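Spore germination protein GerM (Bacillus subtilis subsp. subtilis str. 168, PDB 6GZB) is of unknown molecular function but affects both sporulation and germination, and is built from two GerMN domains in tandem. Local coordinates at residues Y57-Q68 against L96-L104; V296-S307 against P329-N337. All blocks are in the same frame, centred on the assembly; numbering follows the deposited sequence.

Interaction 1: Y57-Q68 against L96-L104; sequences YLIDKNGYVVAQ and LPNGFRAVL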
loop_
_atom_site.group_PDB
_atom_site.type_symbol
_atom_site.label_atom_id
_atom_site.label_comp_id
_atom_site.label_asym_id
_atom_site.label_seq_id
_atom_site.Cartn_x
_atom_site.Cartn_y
_atom_site.Cartn_z
ATOM N N TYR A 57 5.214 5.040 5.572
ATOM C CA TYR A 57 5.662 4.267 4.426
ATOM C C TYR A 57 7.185 4.278 4.356
ATOM O O TYR A 57 7.813 5.194 3.812
ATOM C CB TYR A 57 4.990 4.759 3.133
ATOM C CG TYR A 57 3.570 4.235 3.012
ATOM C CD1 TYR A 57 2.547 4.787 3.771
ATOM C CD2 TYR A 57 3.304 3.056 2.336
ATOM C CE1 TYR A 57 1.270 4.247 3.757
ATOM C CE2 TYR A 57 2.033 2.511 2.321
ATOM C CZ TYR A 57 1.023 3.100 3.049
ATOM O OH TYR A 57 -0.245 2.541 3.042
ATOM N N LEU A 58 7.767 3.271 4.996
ATOM C CA LEU A 58 9.210 3.153 5.104
ATOM C C LEU A 58 9.740 2.262 3.989
ATOM O O LEU A 58 8.969 1.727 3.187
ATOM C CB LEU A 58 9.577 2.563 6.476
ATOM C CG LEU A 58 9.020 3.328 7.675
ATOM C CD1 LEU A 58 9.313 2.584 8.966
ATOM C CD2 LEU A 58 9.576 4.745 7.731
ATOM N N ILE A 59 11.059 2.088 3.952
ATOM C CA ILE A 59 11.679 1.218 2.967
ATOM C C ILE A 59 12.222 -0.037 3.640
ATOM O O ILE A 59 13.017 0.047 4.562
ATOM C CB ILE A 59 12.800 1.957 2.223
ATOM C CG1 ILE A 59 12.232 3.210 1.535
ATOM C CG2 ILE A 59 13.444 1.036 1.194
ATOM C CD1 ILE A 59 13.276 4.203 1.090
ATOM N N ASP A 60 11.784 -1.202 3.185
ATOM C CA ASP A 60 12.237 -2.455 3.779
ATOM C C ASP A 60 13.580 -2.907 3.195
ATOM O O ASP A 60 14.173 -2.217 2.360
ATOM C CB ASP A 60 11.148 -3.543 3.689
ATOM C CG ASP A 60 11.213 -4.375 2.421
ATOM O OD1 ASP A 60 11.916 -4.003 1.446
ATOM O OD2 ASP A 60 10.474 -5.392 2.391
ATOM N N LYS A 61 14.107 -4.011 3.707
ATOM C CA LYS A 61 15.503 -4.351 3.449
ATOM C C LYS A 61 15.724 -4.767 2.011
ATOM O O LYS A 61 16.858 -4.793 1.540
ATOM C CB LYS A 61 16.000 -5.441 4.396
ATOM C CG LYS A 61 15.254 -6.753 4.303
ATOM C CD LYS A 61 15.973 -7.828 5.113
ATOM C CE LYS A 61 15.039 -8.553 6.065
ATOM N NZ LYS A 61 13.972 -9.297 5.346
ATOM N N ASN A 62 14.642 -5.054 1.294
ATOM C CA ASN A 62 14.744 -5.441 -0.118
ATOM C C ASN A 62 14.381 -4.287 -1.063
ATOM O O ASN A 62 14.369 -4.449 -2.284
ATOM C CB ASN A 62 13.858 -6.655 -0.388
ATOM C CG ASN A 62 14.387 -7.918 0.285
ATOM O OD1 ASN A 62 13.622 -8.722 0.822
ATOM N ND2 ASN A 62 15.703 -8.093 0.263
ATOM N N GLY A 63 14.137 -3.109 -0.501
ATOM C CA GLY A 63 13.903 -1.917 -1.315
ATOM C C GLY A 63 12.438 -1.527 -1.500
ATOM O O GLY A 63 12.143 -0.518 -2.142
ATOM N N TYR A 64 11.519 -2.288 -0.918
ATOM C CA TYR A 64 10.088 -2.000 -1.088
ATOM C C TYR A 64 9.645 -0.861 -0.183
ATOM O O TYR A 64 10.023 -0.794 0.989
ATOM C CB TYR A 64 9.233 -3.232 -0.805
ATOM C CG TYR A 64 9.376 -4.319 -1.831
ATOM C CD1 TYR A 64 8.628 -4.307 -3.008
ATOM C CD2 TYR A 64 10.249 -5.378 -1.619
ATOM C CE1 TYR A 64 8.753 -5.324 -3.943
ATOM C CE2 TYR A 64 10.415 -6.369 -2.565
ATOM C CZ TYR A 64 9.658 -6.350 -3.719
ATOM O OH TYR A 64 9.836 -7.354 -4.649
ATOM N N VAL A 65 8.817 0.024 -0.731
ATOM C CA VAL A 65 8.086 0.986 0.076
ATOM C C VAL A 65 6.889 0.280 0.693
ATOM O O VAL A 65 6.083 -0.318 -0.014
ATOM C CB VAL A 65 7.618 2.187 -0.772
ATOM C CG1 VAL A 65 6.881 3.202 0.085
ATOM C CG2 VAL A 65 8.813 2.823 -1.458
ATOM N N VAL A 66 6.802 0.326 2.017
ATOM C CA VAL A 66 5.865 -0.512 2.762
ATOM C C VAL A 66 5.328 0.260 3.957
ATOM O O VAL A 66 6.082 0.943 4.648
ATOM C CB VAL A 66 6.549 -1.769 3.347
ATOM C CG1 VAL A 66 5.495 -2.710 3.901
ATOM C CG2 VAL A 66 7.414 -2.470 2.311
ATOM N N ALA A 67 4.041 0.101 4.231
ATOM C CA ALA A 67 3.435 0.689 5.421
ATOM C C ALA A 67 3.964 -0.025 6.665
ATOM O O ALA A 67 3.996 -1.249 6.712
ATOM C CB ALA A 67 1.914 0.568 5.357
ATOM N N GLN A 68 4.412 0.755 7.646
ATOM C CA GLN A 68 4.549 0.283 9.011
ATOM C C GLN A 68 3.751 1.174 9.941
ATOM O O GLN A 68 3.973 2.383 9.993
ATOM C CB GLN A 68 6.013 0.264 9.434
ATOM C CG GLN A 68 6.836 -0.796 8.725
ATOM C CD GLN A 68 6.566 -2.181 9.270
ATOM O OE1 GLN A 68 7.081 -2.551 10.330
ATOM N NE2 GLN A 68 5.733 -2.948 8.566
ATOM N N LEU A 96 11.837 2.723 14.980
ATOM C CA LEU A 96 12.095 2.108 13.678
ATOM C C LEU A 96 12.177 0.596 13.824
ATOM O O LEU A 96 13.041 0.087 14.517
ATOM C CB LEU A 96 13.412 2.644 13.108
ATOM C CG LEU A 96 13.719 2.413 11.626
ATOM C CD1 LEU A 96 12.655 3.056 10.757
ATOM C CD2 LEU A 96 15.088 2.977 11.287
ATOM N N PRO A 97 11.283 -0.139 13.156
ATOM C CA PRO A 97 11.389 -1.589 13.201
ATOM C C PRO A 97 12.631 -2.115 12.496
ATOM O O PRO A 97 13.096 -1.533 11.506
ATOM C CB PRO A 97 10.123 -2.063 12.477
ATOM C CG PRO A 97 9.163 -0.939 12.637
ATOM C CD PRO A 97 9.995 0.303 12.604
ATOM N N ASN A 98 13.099 -3.269 12.949
ATOM C CA ASN A 98 14.187 -3.971 12.289
ATOM C C ASN A 98 13.786 -4.329 10.857
ATOM O O ASN A 98 12.678 -4.805 10.608
ATOM C CB ASN A 98 14.549 -5.251 13.060
ATOM C CG ASN A 98 15.156 -4.970 14.429
ATOM O OD1 ASN A 98 15.751 -3.919 14.667
ATOM N ND2 ASN A 98 15.020 -5.929 15.333
ATOM N N GLY A 99 14.726 -4.168 9.932
ATOM C CA GLY A 99 14.513 -4.523 8.534
ATOM C C GLY A 99 13.887 -3.394 7.727
ATOM O O GLY A 99 13.447 -3.600 6.596
ATOM N N PHE A 100 13.824 -2.208 8.319
ATOM C CA PHE A 100 13.284 -1.031 7.642
ATOM C C PHE A 100 14.202 0.159 7.848
ATOM O O PHE A 100 14.885 0.245 8.868
ATOM C CB PHE A 100 11.894 -0.684 8.190
ATOM C CG PHE A 100 10.847 -1.692 7.849
ATOM C CD1 PHE A 100 10.657 -2.808 8.652
ATOM C CD2 PHE A 100 10.079 -1.550 6.704
ATOM C CE1 PHE A 100 9.696 -3.745 8.330
ATOM C CE2 PHE A 100 9.146 -2.506 6.360
ATOM C CZ PHE A 100 8.946 -3.596 7.183
ATOM N N ARG A 101 14.158 1.109 6.915
ATOM C CA ARG A 101 14.892 2.363 7.061
ATOM C C ARG A 101 13.999 3.560 6.750
ATOM O O ARG A 101 12.982 3.425 6.076
ATOM C CB ARG A 101 16.128 2.384 6.151
ATOM C CG ARG A 101 15.834 2.333 4.658
ATOM C CD ARG A 101 17.124 2.387 3.832
ATOM N NE ARG A 101 16.956 1.977 2.427
ATOM C CZ ARG A 101 16.993 2.809 1.382
ATOM N NH1 ARG A 101 17.151 4.107 1.561
ATOM N NH2 ARG A 101 16.841 2.347 0.155
ATOM N N ALA A 102 14.370 4.719 7.290
ATOM C CA ALA A 102 13.667 5.959 7.030
ATOM C C ALA A 102 13.903 6.409 5.596
ATOM O O ALA A 102 14.660 5.780 4.856
ATOM C CB ALA A 102 14.109 7.023 8.011
ATOM N N VAL A 103 13.235 7.480 5.191
ATOM C CA VAL A 103 13.071 7.777 3.765
ATOM C C VAL A 103 13.660 9.134 3.377
ATOM O O VAL A 103 14.350 9.260 2.371
ATOM C CB VAL A 103 11.580 7.760 3.375
ATOM C CG1 VAL A 103 11.402 8.154 1.915
ATOM C CG2 VAL A 103 10.985 6.389 3.621
ATOM N N LEU A 104 13.310 10.167 4.125
ATOM C CA LEU A 104 13.763 11.516 3.802
ATOM C C LEU A 104 15.141 11.764 4.405
ATOM O O LEU A 104 15.469 11.215 5.460
ATOM C CB LEU A 104 12.771 12.547 4.328
ATOM C CG LEU A 104 11.350 12.404 3.785
ATOM C CD1 LEU A 104 10.412 13.387 4.469
ATOM C CD2 LEU A 104 11.339 12.579 2.271
HETATM O O HOH W 1 16.797 -0.984 1.445
#

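Interaction 2: V296-S307 against P329-N337; sequences VLTLTEQPDVKS and PVSRPSQVN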
loop_
_atom_site.group_PDB
_atom_site.type_symbol
_atom_site.label_atom_id
_atom_site.label_comp_id
_atom_site.label_asym_id
_atom_site.label_seq_id
_atom_site.Cartn_x
_atom_site.Cartn_y
_atom_site.Cartn_z
ATOM N N VAL A 296 -8.254 -8.584 0.988
ATOM C CA VAL A 296 -8.963 -7.426 1.481
ATOM C C VAL A 296 -8.168 -6.147 1.274
ATOM O O VAL A 296 -8.724 -5.127 0.859
ATOM C CB VAL A 296 -9.315 -7.589 2.976
ATOM C CG1 VAL A 296 -9.901 -6.303 3.537
ATOM C CG2 VAL A 296 -10.294 -8.732 3.144
ATOM N N LEU A 297 -6.872 -6.189 1.565
ATOM C CA LEU A 297 -6.017 -5.021 1.328
ATOM C C LEU A 297 -5.999 -4.656 -0.158
ATOM O O LEU A 297 -5.977 -3.483 -0.516
ATOM C CB LEU A 297 -4.582 -5.270 1.815
ATOM C CG LEU A 297 -4.396 -5.287 3.335
ATOM C CD1 LEU A 297 -3.010 -5.787 3.688
ATOM C CD2 LEU A 297 -4.627 -3.909 3.938
ATOM N N THR A 298 -5.986 -5.671 -1.012
ATOM C CA THR A 298 -5.855 -5.458 -2.451
ATOM C C THR A 298 -7.148 -4.861 -3.011
ATOM O O THR A 298 -7.138 -3.828 -3.674
ATOM C CB THR A 298 -5.527 -6.777 -3.167
ATOM O OG1 THR A 298 -4.220 -7.232 -2.769
ATOM C CG2 THR A 298 -5.571 -6.601 -4.669
ATOM N N LEU A 299 -8.268 -5.468 -2.661
ATOM C CA LEU A 299 -9.557 -5.046 -3.198
ATOM C C LEU A 299 -9.990 -3.678 -2.676
ATOM O O LEU A 299 -10.502 -2.853 -3.441
ATOM C CB LEU A 299 -10.623 -6.095 -2.897
ATOM C CG LEU A 299 -10.925 -7.066 -4.042
ATOM C CD1 LEU A 299 -9.718 -7.307 -4.924
ATOM C CD2 LEU A 299 -11.488 -8.383 -3.543
ATOM N N THR A 300 -9.709 -3.393 -1.409
ATOM C CA THR A 300 -10.077 -2.099 -0.832
ATOM C C THR A 300 -9.157 -0.956 -1.251
ATOM O O THR A 300 -9.337 0.163 -0.792
ATOM C CB THR A 300 -10.142 -2.140 0.712
ATOM O OG1 THR A 300 -8.878 -2.523 1.263
ATOM C CG2 THR A 300 -11.192 -3.113 1.173
ATOM N N GLU A 301 -8.156 -1.232 -2.089
ATOM C CA GLU A 301 -7.422 -0.165 -2.773
ATOM C C GLU A 301 -8.201 0.359 -3.970
ATOM O O GLU A 301 -7.879 1.421 -4.490
ATOM C CB GLU A 301 -6.060 -0.650 -3.289
ATOM C CG GLU A 301 -5.045 -0.979 -2.219
ATOM C CD GLU A 301 -4.618 0.218 -1.385
ATOM O OE1 GLU A 301 -4.162 -0.011 -0.245
ATOM O OE2 GLU A 301 -4.727 1.375 -1.837
ATOM N N GLN A 302 -9.090 -0.466 -4.483
ATOM C CA GLN A 302 -9.870 -0.143 -5.651
ATOM C C GLN A 302 -10.989 0.786 -5.299
ATOM O O GLN A 302 -11.499 0.744 -4.210
ATOM C CB GLN A 302 -10.381 -1.387 -6.337
ATOM C CG GLN A 302 -9.278 -2.203 -6.954
ATOM C CD GLN A 302 -9.728 -3.493 -7.574
ATOM O OE1 GLN A 302 -10.832 -3.616 -7.982
ATOM N NE2 GLN A 302 -8.857 -4.442 -7.644
ATOM N N PRO A 303 -11.359 1.642 -6.243
ATOM C CA PRO A 303 -12.394 2.654 -6.078
ATOM C C PRO A 303 -13.719 2.053 -5.698
ATOM O O PRO A 303 -14.150 1.104 -6.305
ATOM C CB PRO A 303 -12.464 3.311 -7.452
ATOM C CG PRO A 303 -11.265 2.841 -8.188
ATOM C CD PRO A 303 -10.962 1.503 -7.642
ATOM N N ASP A 304 -14.277 2.621 -4.648
ATOM C CA ASP A 304 -15.552 2.284 -4.049
ATOM C C ASP A 304 -15.670 0.920 -3.382
ATOM O O ASP A 304 -16.756 0.487 -3.112
ATOM C CB ASP A 304 -16.717 2.510 -5.010
ATOM C CG ASP A 304 -16.674 3.861 -5.685
ATOM O OD1 ASP A 304 -16.631 4.881 -5.004
ATOM O OD2 ASP A 304 -16.695 3.884 -6.912
ATOM N N VAL A 305 -14.564 0.248 -3.114
ATOM C CA VAL A 305 -14.630 -1.028 -2.448
ATOM C C VAL A 305 -14.358 -0.796 -0.982
ATOM O O VAL A 305 -13.330 -0.294 -0.632
ATOM C CB VAL A 305 -13.637 -2.026 -3.015
ATOM C CG1 VAL A 305 -13.632 -3.291 -2.196
ATOM C CG2 VAL A 305 -13.931 -2.324 -4.454
ATOM N N LYS A 306 -15.299 -1.166 -0.133
ATOM C CA LYS A 306 -15.163 -0.955 1.307
ATOM C C LYS A 306 -15.052 -2.261 2.086
ATOM O O LYS A 306 -14.496 -2.288 3.185
ATOM C CB LYS A 306 -16.340 -0.133 1.831
ATOM C CG LYS A 306 -16.464 1.244 1.189
ATOM C CD LYS A 306 -15.207 2.085 1.393
ATOM C CE LYS A 306 -15.444 3.562 1.094
ATOM N NZ LYS A 306 -14.207 4.241 0.610
ATOM N N SER A 307 -15.553 -3.350 1.513
ATOM C CA SER A 307 -15.553 -4.628 2.215
ATOM C C SER A 307 -15.655 -5.794 1.247
ATOM O O SER A 307 -16.042 -5.626 0.093
ATOM C CB SER A 307 -16.715 -4.682 3.214
ATOM O OG SER A 307 -17.962 -4.748 2.542
ATOM N N PRO A 329 -19.190 -9.451 5.587
ATOM C CA PRO A 329 -18.155 -8.732 4.858
ATOM C C PRO A 329 -16.977 -8.390 5.756
ATOM O O PRO A 329 -17.170 -7.917 6.865
ATOM C CB PRO A 329 -18.863 -7.448 4.400
ATOM C CG PRO A 329 -20.324 -7.756 4.452
ATOM C CD PRO A 329 -20.488 -8.749 5.560
ATOM N N VAL A 330 -15.768 -8.618 5.263
ATOM C CA VAL A 330 -14.560 -8.206 5.961
ATOM C C VAL A 330 -14.097 -6.867 5.402
ATOM O O VAL A 330 -14.000 -6.671 4.184
ATOM C CB VAL A 330 -13.443 -9.248 5.783
ATOM C CG1 VAL A 330 -12.206 -8.862 6.581
ATOM C CG2 VAL A 330 -13.941 -10.622 6.190
ATOM N N SER A 331 -13.792 -5.940 6.296
ATOM C CA SER A 331 -13.350 -4.630 5.871
ATOM C C SER A 331 -11.844 -4.492 6.079
ATOM O O SER A 331 -11.193 -5.367 6.639
ATOM C CB SER A 331 -14.115 -3.541 6.621
ATOM O OG SER A 331 -13.933 -3.679 8.016
ATOM N N ARG A 332 -11.288 -3.430 5.525
ATOM C CA ARG A 332 -9.856 -3.200 5.564
ATOM C C ARG A 332 -9.384 -3.112 7.014
ATOM O O ARG A 332 -10.006 -2.439 7.830
ATOM C CB ARG A 332 -9.568 -1.899 4.827
ATOM C CG ARG A 332 -8.108 -1.556 4.656
ATOM C CD ARG A 332 -7.991 -0.293 3.811
ATOM N NE ARG A 332 -6.608 0.119 3.614
ATOM C CZ ARG A 332 -5.868 -0.227 2.568
ATOM N NH1 ARG A 332 -4.616 0.192 2.479
ATOM N NH2 ARG A 332 -6.374 -0.993 1.616
ATOM N N PRO A 333 -8.285 -3.796 7.344
ATOM C CA PRO A 333 -7.714 -3.716 8.691
ATOM C C PRO A 333 -7.555 -2.273 9.162
ATOM O O PRO A 333 -7.223 -1.391 8.363
ATOM C CB PRO A 333 -6.343 -4.373 8.531
ATOM C CG PRO A 333 -6.504 -5.317 7.392
ATOM C CD PRO A 333 -7.541 -4.727 6.477
ATOM N N SER A 334 -7.824 -2.032 10.441
ATOM C CA SER A 334 -7.718 -0.683 11.006
ATOM C C SER A 334 -6.256 -0.256 11.089
ATOM O O SER A 334 -5.935 0.909 10.894
ATOM C CB SER A 334 -8.367 -0.619 12.396
ATOM O OG SER A 334 -8.641 -1.916 12.893
ATOM N N GLN A 335 -5.379 -1.211 11.367
ATOM C CA GLN A 335 -3.944 -0.969 11.356
ATOM C C GLN A 335 -3.286 -1.879 10.333
ATOM O O GLN A 335 -3.244 -3.093 10.512
ATOM C CB GLN A 335 -3.354 -1.235 12.746
ATOM C CG GLN A 335 -3.886 -0.289 13.808
ATOM C CD GLN A 335 -3.291 -0.533 15.178
ATOM O OE1 GLN A 335 -2.261 -1.195 15.323
ATOM N NE2 GLN A 335 -3.934 0.013 16.194
ATOM N N VAL A 336 -2.771 -1.288 9.260
ATOM C CA VAL A 336 -2.026 -2.039 8.253
ATOM C C VAL A 336 -0.573 -2.225 8.702
ATOM O O VAL A 336 0.143 -1.252 8.903
ATOM C CB VAL A 336 -2.046 -1.304 6.900
ATOM C CG1 VAL A 336 -1.246 -2.076 5.855
ATOM C CG2 VAL A 336 -3.480 -1.088 6.441
ATOM N N ASN A 337 -0.142 -3.473 8.873
ATOM C CA ASN A 337 1.272 -3.760 9.157
ATOM C C ASN A 337 1.725 -3.080 10.453
ATOM O O ASN A 337 2.651 -2.269 10.454
ATOM C CB ASN A 337 2.164 -3.259 8.014
ATOM C CG ASN A 337 1.971 -4.031 6.723
ATOM O OD1 ASN A 337 1.493 -5.159 6.726
ATOM N ND2 ASN A 337 2.442 -3.457 5.620
#

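Interaction 1: Y57-Q68 against L96-L104
Ile59 and Arg101 form an antiparallel hydrogen-bonded pair that adds the short strand 100-101 to strand 51-60, which on its other side makes a beta hairpin with strand 65-73. Ile59 N donates to Arg101 O at 3.2 Å, nearly straight at 175°, and Arg101 N returns a 2.8 Å bond to Ile59 O. Next to it, Asp60 and Phe100 are a non-hydrogen-bonded pair.

On the face bearing Phe100, the Gln68 chain, bent at chi2 (-76°), brings CG into a CH-pi contact over the ring centre, 3.8 Å from the centroid of Phe100, and the amide stacks 10° from parallel to the ring. Gln68 NE2 donates to Ala67 O, which probably helps fix the rotation of the amide over the ring. Val66 CB lies at the ring edge, and Tyr214 of strand 213-223 also meets this ring.

Apolar contacts continue through Leu58 CD1, 3.8 Å from Leu96 CD1. On the opposite face of the sheet Ile59 CG1 meets Val103 CG2, and the Arg101 guanidinium lies over Ile59 CG2 and CD1, while its NH2 forms a salt bridge with Asp135.

At the hairpin turn Asp60 OD1 accepts from Asn62 N, an Asx turn, and from Tyr64 N; OD2 bonds Tyr214. A water donates to Asp60 O at 3.0 Å and accepts from Arg101 NE at 3.1 Å.

Interaction 2: V296-S307 against P329-N337
With CG anti to the backbone N (chi1 -175°) and the chain extended as far as NE, Arg332 reaches across the C-terminal end of helix 289-299, where Glu301, bent at chi2 (-64°), turns its carboxylate to meet it. The salt bridge runs from Arg332 NH1 to Glu301 OE1 at 2.8 Å, on the syn side of the carboxylate but out of its plane, and the two flat groups stand 81° apart. Arg332 NH2 adds weak bonds to the same oxygen and to Leu297 O, but its clear partner is Thr300 OG1, 3.0 Å from Arg332 NH2 and in the guanidinium plane. Thr300 OG1 in turn donates to Val296 O at 2.6 Å, so the hydroxyl links the last helical turn to the arginine. Leu297 CD2 sits over the centre of one guanidinium face, 4.1 Å above its plane. Shortening Arg332 to an alanine is likely to leave Glu301 without its charged mate in this contact and Thr300 OG1 without the arginine as donor.

Apolar contacts flank the polar group: Val296 CG2 meets Val330 CG1 at 3.9 Å, and Leu297 CD2 touches Pro333 CD and Val336 CG2. Tyr204 of strand 198-208 touches both Leu297 and Arg332, and its hydroxyl is a further partner of Glu301 OE1. Thr298 and Leu299 touch Ala233, so the end of helix 289-299 is set among helix 229-239, strand 198-208 and the chain leaving the weakly bonded edge strand 330-331, beside strand 307-312.

Interactions 1 and 2 follow each other along the chain and lie on opposite sides of its centre, with their own centres about 22 Å apart. The first belongs to the N-terminal GerMN domain, whereas the 296-307 segment of the second belongs to the C-terminal one. They nevertheless touch, because the tail of 329-337 reaches strand 65-73: Asn337 ND2 lies 2.9 Å from Ala67 O, a probable hydrogen bond, and 3.6 Å from Val66 CG1. Asn337 OD1 accepts from Tyr215 N of strand 213-223, in the second domain. The segment that packs on helix 289-299 thereby also joins strands from both halves of the protein.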